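Local coordinates for spindle assembly checkpoint serine/threonine-protein kinase BUB1 (Saccharomyces cerevisiae, PDB 3ESL) that acts in the mitotic spindle assembly checkpoint, which delays anaphase until chromosomes are bioriented, and is represented here by its all-helical, TPR-like N-terminal domain, at residues G111-E119 with N144-S155. Residues are numbered along the deposited sequence; the frame is centred on the assembly and turned at random.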
ATOM      1  N   GLY A 111       8.552  -0.844  -2.653  1.00 17.61           N
ATOM      2  CA  GLY A 111       8.646  -0.168  -1.370  1.00 19.47           C
ATOM      3  C   GLY A 111       9.739  -0.674  -0.442  1.00 21.49           C
ATOM      4  O   GLY A 111       9.894  -0.173   0.662  1.00 21.22           O
ATOM      5  N   THR A 112      10.507  -1.656  -0.887  1.00 20.62           N
ATOM      6  CA  THR A 112      11.465  -2.313   0.009  1.00 22.38           C
ATOM      7  C   THR A 112      12.705  -1.478   0.343  1.00 22.08           C
ATOM      8  O   THR A 112      13.511  -1.860   1.210  1.00 22.14           O
ATOM      9  CB  THR A 112      11.832  -3.725  -0.465  1.00 26.32           C
ATOM     10  OG1 THR A 112      12.322  -3.671  -1.804  1.00 29.36           O
ATOM     11  CG2 THR A 112      10.603  -4.647  -0.400  1.00 27.96           C
ATOM     12  N   LYS A 113      12.852  -0.328  -0.318  1.00 19.95           N
ATOM     13  CA  LYS A 113      13.898   0.618   0.048  1.00 20.65           C
ATOM     14  C   LYS A 113      13.337   1.846   0.773  1.00 21.57           C
ATOM     15  O   LYS A 113      14.067   2.822   1.023  1.00 23.35           O
ATOM     16  CB  LYS A 113      14.716   1.020  -1.187  1.00 20.34           C
ATOM     17  CG  LYS A 113      15.431  -0.137  -1.862  1.00 23.00           C
ATOM     18  CD  LYS A 113      16.176   0.333  -3.120  1.00 27.13           C
ATOM     19  CE  LYS A 113      16.745  -0.858  -3.895  1.00 33.92           C
ATOM     20  NZ  LYS A 113      17.670  -0.425  -4.992  1.00 38.36           N
ATOM     21  N   LEU A 114      12.045   1.803   1.111  1.00 19.41           N
ATOM     22  CA  LEU A 114      11.381   2.920   1.790  1.00 16.35           C
ATOM     23  C   LEU A 114      10.944   2.581   3.214  1.00 21.00           C
ATOM     24  O   LEU A 114      10.252   1.579   3.430  1.00 18.57           O
ATOM     25  CB  LEU A 114      10.152   3.381   0.984  1.00 17.26           C
ATOM     26  CG  LEU A 114      10.481   3.874  -0.436  1.00 19.83           C
ATOM     27  CD1 LEU A 114       9.197   4.167  -1.178  1.00 18.76           C
ATOM     28  CD2 LEU A 114      11.391   5.121  -0.384  1.00 21.63           C
ATOM     29  N   SER A 115      11.317   3.441   4.167  1.00 19.99           N
ATOM     30  CA  SER A 115      10.955   3.246   5.584  1.00 20.07           C
ATOM     31  C   SER A 115       9.458   3.043   5.806  1.00 21.48           C
ATOM     32  O   SER A 115       9.049   2.226   6.636  1.00 22.63           O
ATOM     33  CB  SER A 115      11.431   4.431   6.432  1.00 22.84           C
ATOM     34  OG  SER A 115      12.836   4.492   6.445  1.00 24.29           O
ATOM     35  N   LEU A 116       8.639   3.801   5.081  1.00 19.63           N
ATOM     36  CA  LEU A 116       7.197   3.722   5.217  1.00 20.34           C
ATOM     37  C   LEU A 116       6.679   2.299   5.040  1.00 19.21           C
ATOM     38  O   LEU A 116       5.749   1.890   5.740  1.00 19.25           O
ATOM     39  CB  LEU A 116       6.523   4.671   4.219  1.00 21.27           C
ATOM     40  CG  LEU A 116       4.990   4.740   4.315  1.00 24.51           C
ATOM     41  CD1 LEU A 116       4.544   5.259   5.666  1.00 25.08           C
ATOM     42  CD2 LEU A 116       4.439   5.579   3.184  1.00 27.37           C
ATOM     43  N   PHE A 117       7.286   1.550   4.118  1.00 17.80           N
ATOM     44  CA  PHE A 117       6.840   0.184   3.855  1.00 19.92           C
ATOM     45  C   PHE A 117       6.973  -0.644   5.132  1.00 19.76           C
ATOM     46  O   PHE A 117       6.018  -1.297   5.579  1.00 20.09           O
ATOM     47  CB  PHE A 117       7.639  -0.454   2.718  1.00 17.91           C
ATOM     48  CG  PHE A 117       7.367  -1.929   2.545  1.00 19.14           C
ATOM     49  CD1 PHE A 117       6.279  -2.366   1.797  1.00 22.72           C
ATOM     50  CD2 PHE A 117       8.188  -2.885   3.159  1.00 18.77           C
ATOM     51  CE1 PHE A 117       6.014  -3.742   1.656  1.00 19.24           C
ATOM     52  CE2 PHE A 117       7.932  -4.260   3.017  1.00 21.97           C
ATOM     53  CZ  PHE A 117       6.844  -4.688   2.257  1.00 20.80           C
ATOM     54  N   TYR A 118       8.159  -0.589   5.726  1.00 19.97           N
ATOM     55  CA  TYR A 118       8.425  -1.379   6.930  1.00 19.71           C
ATOM     56  C   TYR A 118       7.619  -0.895   8.115  1.00 20.75           C
ATOM     57  O   TYR A 118       7.126  -1.716   8.906  1.00 21.78           O
ATOM     58  CB  TYR A 118       9.920  -1.377   7.227  1.00 21.01           C
ATOM     59  CG  TYR A 118      10.694  -2.010   6.108  1.00 21.57           C
ATOM     60  CD1 TYR A 118      10.909  -3.390   6.065  1.00 21.80           C
ATOM     61  CD2 TYR A 118      11.196  -1.230   5.064  1.00 21.82           C
ATOM     62  CE1 TYR A 118      11.611  -3.968   5.004  1.00 22.24           C
ATOM     63  CE2 TYR A 118      11.896  -1.802   4.010  1.00 20.93           C
ATOM     64  CZ  TYR A 118      12.101  -3.162   3.987  1.00 22.92           C
ATOM     65  OH  TYR A 118      12.793  -3.715   2.939  1.00 23.86           O
ATOM     66  N   GLU A 119       7.468   0.424   8.243  1.00 20.72           N
ATOM     67  CA  GLU A 119       6.646   0.995   9.334  1.00 21.72           C
ATOM     68  C   GLU A 119       5.195   0.511   9.294  1.00 24.01           C
ATOM     69  O   GLU A 119       4.634   0.080  10.312  1.00 20.75           O
ATOM     70  CB  GLU A 119       6.701   2.527   9.311  1.00 22.47           C
ATOM     71  CG  GLU A 119       8.090   3.068   9.653  1.00 23.24           C
ATOM     72  CD  GLU A 119       8.242   4.564   9.397  1.00 29.10           C
ATOM     73  OE1 GLU A 119       7.598   5.092   8.462  1.00 29.01           O
ATOM     74  OE2 GLU A 119       9.021   5.213  10.136  1.00 31.95           O
ATOM     75  N   ASN A 144      18.263  -3.068   5.254  1.00 39.73           N
ATOM     76  CA  ASN A 144      18.148  -2.815   3.816  1.00 39.02           C
ATOM     77  C   ASN A 144      18.434  -1.357   3.435  1.00 38.21           C
ATOM     78  O   ASN A 144      18.227  -0.963   2.281  1.00 40.30           O
ATOM     79  CB  ASN A 144      16.753  -3.230   3.320  1.00 39.19           C
ATOM     80  CG  ASN A 144      16.568  -4.745   3.284  1.00 43.13           C
ATOM     81  OD1 ASN A 144      17.541  -5.500   3.213  1.00 45.47           O
ATOM     82  ND2 ASN A 144      15.313  -5.195   3.317  1.00 42.96           N
ATOM     83  N   ASN A 145      18.898  -0.563   4.404  1.00 34.64           N
ATOM     84  CA  ASN A 145      19.233   0.855   4.204  1.00 36.82           C
ATOM     85  C   ASN A 145      18.069   1.672   3.639  1.00 35.94           C
ATOM     86  O   ASN A 145      18.240   2.444   2.689  1.00 34.61           O
ATOM     87  CB  ASN A 145      20.469   1.011   3.301  1.00 41.58           C
ATOM     88  CG  ASN A 145      21.750   0.495   3.949  1.00 47.34           C
ATOM     89  OD1 ASN A 145      22.547  -0.192   3.301  1.00 50.67           O
ATOM     90  ND2 ASN A 145      21.960   0.833   5.223  1.00 48.81           N
ATOM     91  N   CYS A 146      16.883   1.485   4.213  0.50 31.70           N
ATOM     92  CA  CYS A 146      15.678   2.190   3.759  0.50 29.10           C
ATOM     93  C   CYS A 146      15.686   3.664   4.182  0.50 29.95           C
ATOM     94  O   CYS A 146      16.277   4.025   5.204  0.50 29.78           O
ATOM     95  CB  CYS A 146      14.417   1.489   4.280  0.50 27.58           C
ATOM     96  SG  CYS A 146      14.254   1.538   6.065  0.50 26.06           S
ATOM     97  N   ARG A 147      15.017   4.506   3.392  1.00 29.95           N
ATOM     98  CA  ARG A 147      14.976   5.957   3.617  1.00 28.35           C
ATOM     99  C   ARG A 147      13.533   6.413   3.879  1.00 28.70           C
ATOM    100  O   ARG A 147      12.608   5.810   3.324  1.00 24.50           O
ATOM    101  CB  ARG A 147      15.606   6.696   2.419  1.00 29.08           C
ATOM    102  CG  ARG A 147      14.876   6.511   1.074  1.00 27.54           C
ATOM    103  CD  ARG A 147      15.261   7.604   0.046  1.00 26.72           C
ATOM    104  NE  ARG A 147      14.182   7.750  -0.938  1.00 21.19           N
ATOM    105  CZ  ARG A 147      13.067   8.440  -0.717  1.00 18.47           C
ATOM    106  NH1 ARG A 147      12.908   9.098   0.435  1.00 23.57           N
ATOM    107  NH2 ARG A 147      12.107   8.489  -1.652  1.00 20.03           N
ATOM    108  N   PRO A 148      13.311   7.418   4.773  1.00 29.51           N
ATOM    109  CA  PRO A 148      14.254   8.118   5.671  1.00 33.09           C
ATOM    110  C   PRO A 148      14.694   7.237   6.841  1.00 30.42           C
ATOM    111  O   PRO A 148      13.858   6.733   7.608  1.00 30.74           O
ATOM    112  CB  PRO A 148      13.437   9.297   6.202  1.00 31.76           C
ATOM    113  CG  PRO A 148      12.035   8.891   6.093  1.00 31.57           C
ATOM    114  CD  PRO A 148      11.933   7.928   4.941  1.00 28.92           C
ATOM    115  N   TYR A 149      16.004   7.076   6.969  1.00 32.92           N
ATOM    116  CA  TYR A 149      16.586   6.112   7.899  1.00 34.46           C
ATOM    117  C   TYR A 149      16.343   6.448   9.372  1.00 33.34           C
ATOM    118  O   TYR A 149      15.959   5.576  10.155  1.00 30.94           O
ATOM    119  CB  TYR A 149      18.081   5.973   7.615  1.00 37.04           C
ATOM    120  CG  TYR A 149      18.745   4.843   8.358  1.00 39.37           C
ATOM    121  CD1 TYR A 149      18.647   3.527   7.897  1.00 38.82           C
ATOM    122  CD2 TYR A 149      19.484   5.089   9.519  1.00 41.08           C
ATOM    123  CE1 TYR A 149      19.262   2.477   8.582  1.00 42.42           C
ATOM    124  CE2 TYR A 149      20.107   4.044  10.210  1.00 40.77           C
ATOM    125  CZ  TYR A 149      19.991   2.747   9.735  1.00 41.57           C
ATOM    126  OH  TYR A 149      20.605   1.715  10.408  1.00 41.35           O
ATOM    127  N   ASN A 150      16.570   7.702   9.752  1.00 34.23           N
ATOM    128  CA  ASN A 150      16.453   8.090  11.155  1.00 34.68           C
ATOM    129  C   ASN A 150      15.039   7.978  11.702  1.00 34.02           C
ATOM    130  O   ASN A 150      14.840   7.621  12.869  1.00 32.57           O
ATOM    131  CB  ASN A 150      17.034   9.487  11.394  1.00 37.55           C
ATOM    132  CG  ASN A 150      18.557   9.498  11.370  1.00 43.36           C
ATOM    133  OD1 ASN A 150      19.210   8.526  11.757  1.00 47.72           O
ATOM    134  ND2 ASN A 150      19.130  10.605  10.922  1.00 44.47           N
ATOM    135  N   ARG A 151      14.053   8.275  10.859  1.00 30.27           N
ATOM    136  CA  ARG A 151      12.663   8.134  11.263  1.00 30.10           C
ATOM    137  C   ARG A 151      12.343   6.677  11.591  1.00 29.59           C
ATOM    138  O   ARG A 151      11.626   6.398  12.558  1.00 30.92           O
ATOM    139  CB  ARG A 151      11.725   8.648  10.175  1.00 29.43           C
ATOM    140  CG  ARG A 151      10.310   8.890  10.671  1.00 32.66           C
ATOM    141  CD  ARG A 151       9.395   9.232   9.521  1.00 33.39           C
ATOM    142  NE  ARG A 151       9.149   8.058   8.685  1.00 32.59           N
ATOM    143  CZ  ARG A 151       8.834   8.120   7.396  1.00 34.96           C
ATOM    144  NH1 ARG A 151       8.745   9.299   6.790  1.00 31.25           N
ATOM    145  NH2 ARG A 151       8.620   7.002   6.712  1.00 28.50           N
ATOM    146  N   LEU A 152      12.875   5.759  10.779  1.00 29.13           N
ATOM    147  CA  LEU A 152      12.696   4.321  10.994  1.00 29.74           C
ATOM    148  C   LEU A 152      13.243   3.924  12.367  1.00 32.04           C
ATOM    149  O   LEU A 152      12.607   3.171  13.103  1.00 30.71           O
ATOM    150  CB  LEU A 152      13.401   3.529   9.887  1.00 27.91           C
ATOM    151  CG  LEU A 152      13.189   2.023   9.658  1.00 32.33           C
ATOM    152  CD1 LEU A 152      14.062   1.161  10.562  1.00 34.95           C
ATOM    153  CD2 LEU A 152      11.708   1.623   9.741  1.00 32.53           C
ATOM    154  N   LEU A 153      14.415   4.451  12.708  1.00 33.23           N
ATOM    155  CA  LEU A 153      15.031   4.188  14.021  1.00 34.73           C
ATOM    156  C   LEU A 153      14.169   4.685  15.183  1.00 34.66           C
ATOM    157  O   LEU A 153      14.094   4.025  16.223  1.00 37.49           O
ATOM    158  CB  LEU A 153      16.450   4.770  14.102  1.00 35.89           C
ATOM    159  CG  LEU A 153      17.534   4.255  13.145  1.00 37.91           C
ATOM    160  CD1 LEU A 153      18.892   4.783  13.584  1.00 40.59           C
ATOM    161  CD2 LEU A 153      17.573   2.733  13.038  1.00 38.90           C
ATOM    162  N   ARG A 154      13.515   5.831  15.005  0.50 33.29           N
ATOM    163  CA  ARG A 154      12.600   6.356  16.020  0.50 33.42           C
ATOM    164  C   ARG A 154      11.323   5.524  16.116  0.50 34.43           C
ATOM    165  O   ARG A 154      10.784   5.337  17.208  0.50 35.23           O
ATOM    166  CB  ARG A 154      12.266   7.827  15.765  0.50 33.22           C
ATOM    167  CG  ARG A 154      13.467   8.757  15.866  0.50 33.56           C
ATOM    168  CD  ARG A 154      13.049  10.220  15.992  0.50 35.19           C
ATOM    169  NE  ARG A 154      12.394  10.728  14.788  0.50 33.74           N
ATOM    170  CZ  ARG A 154      13.035  11.161  13.704  0.50 34.50           C
ATOM    171  NH1 ARG A 154      14.364  11.148  13.650  0.50 31.39           N
ATOM    172  NH2 ARG A 154      12.340  11.601  12.665  0.50 35.30           N
ATOM    173  N   SER A 155      10.848   5.026  14.974  1.00 33.19           N
ATOM    174  CA  SER A 155       9.671   4.147  14.939  1.00 31.90           C
ATOM    175  C   SER A 155       9.918   2.871  15.738  1.00 30.73           C
ATOM    176  O   SER A 155       9.041   2.401  16.476  1.00 32.92           O
ATOM    177  CB  SER A 155       9.301   3.794  13.489  1.00 32.30           C
ATOM    178  OG  SER A 155       8.755   4.920  12.812  1.00 31.63           O
TER
HETATM  179  O   HOH W   1      16.642   3.624   0.327  1.00 34.64           O
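Leu-114 and Arg-147 face each other in a single beta bridge between the loops that lead into two helices: Arg-147 N donates to Lys-113 O at 3.1 Å, and Ser-115 N returns a straighter bond to Arg-147 O at 2.8 Å. Lys-113 O also accepts from a water shared with Asn-145 O. From the first turn of its helix, Ser-115 OG donates to Pro-148 O at 2.7 Å, coming from above the carbonyl plane. At one end, Tyr-118 OH serves both ways, donating to Thr-112 O while receiving Asn-144 ND2 at 2.9 Å, in the plane of that amide. At the other, Arg-151 meets Glu-119 side-on, the groups nearly coplanar: NE reaches the syn lone pair of OE2 at 3.2 Å and NH2 lies 2.8 Å from OE1. Ser-155 OG is a second donor to OE2, from above its plane. An alanine replacing Glu-119 would probably leave the guanidinium without this countercharge and Ser-155 OG without this acceptor. In this TPR-like array, helices 115-127 and 149-165 start side by side, their opening segments 15° from parallel; the intervening helix 131-143 packs against Tyr-118 and Leu-152, and helix 77-90 meets Leu-114 and Leu-116.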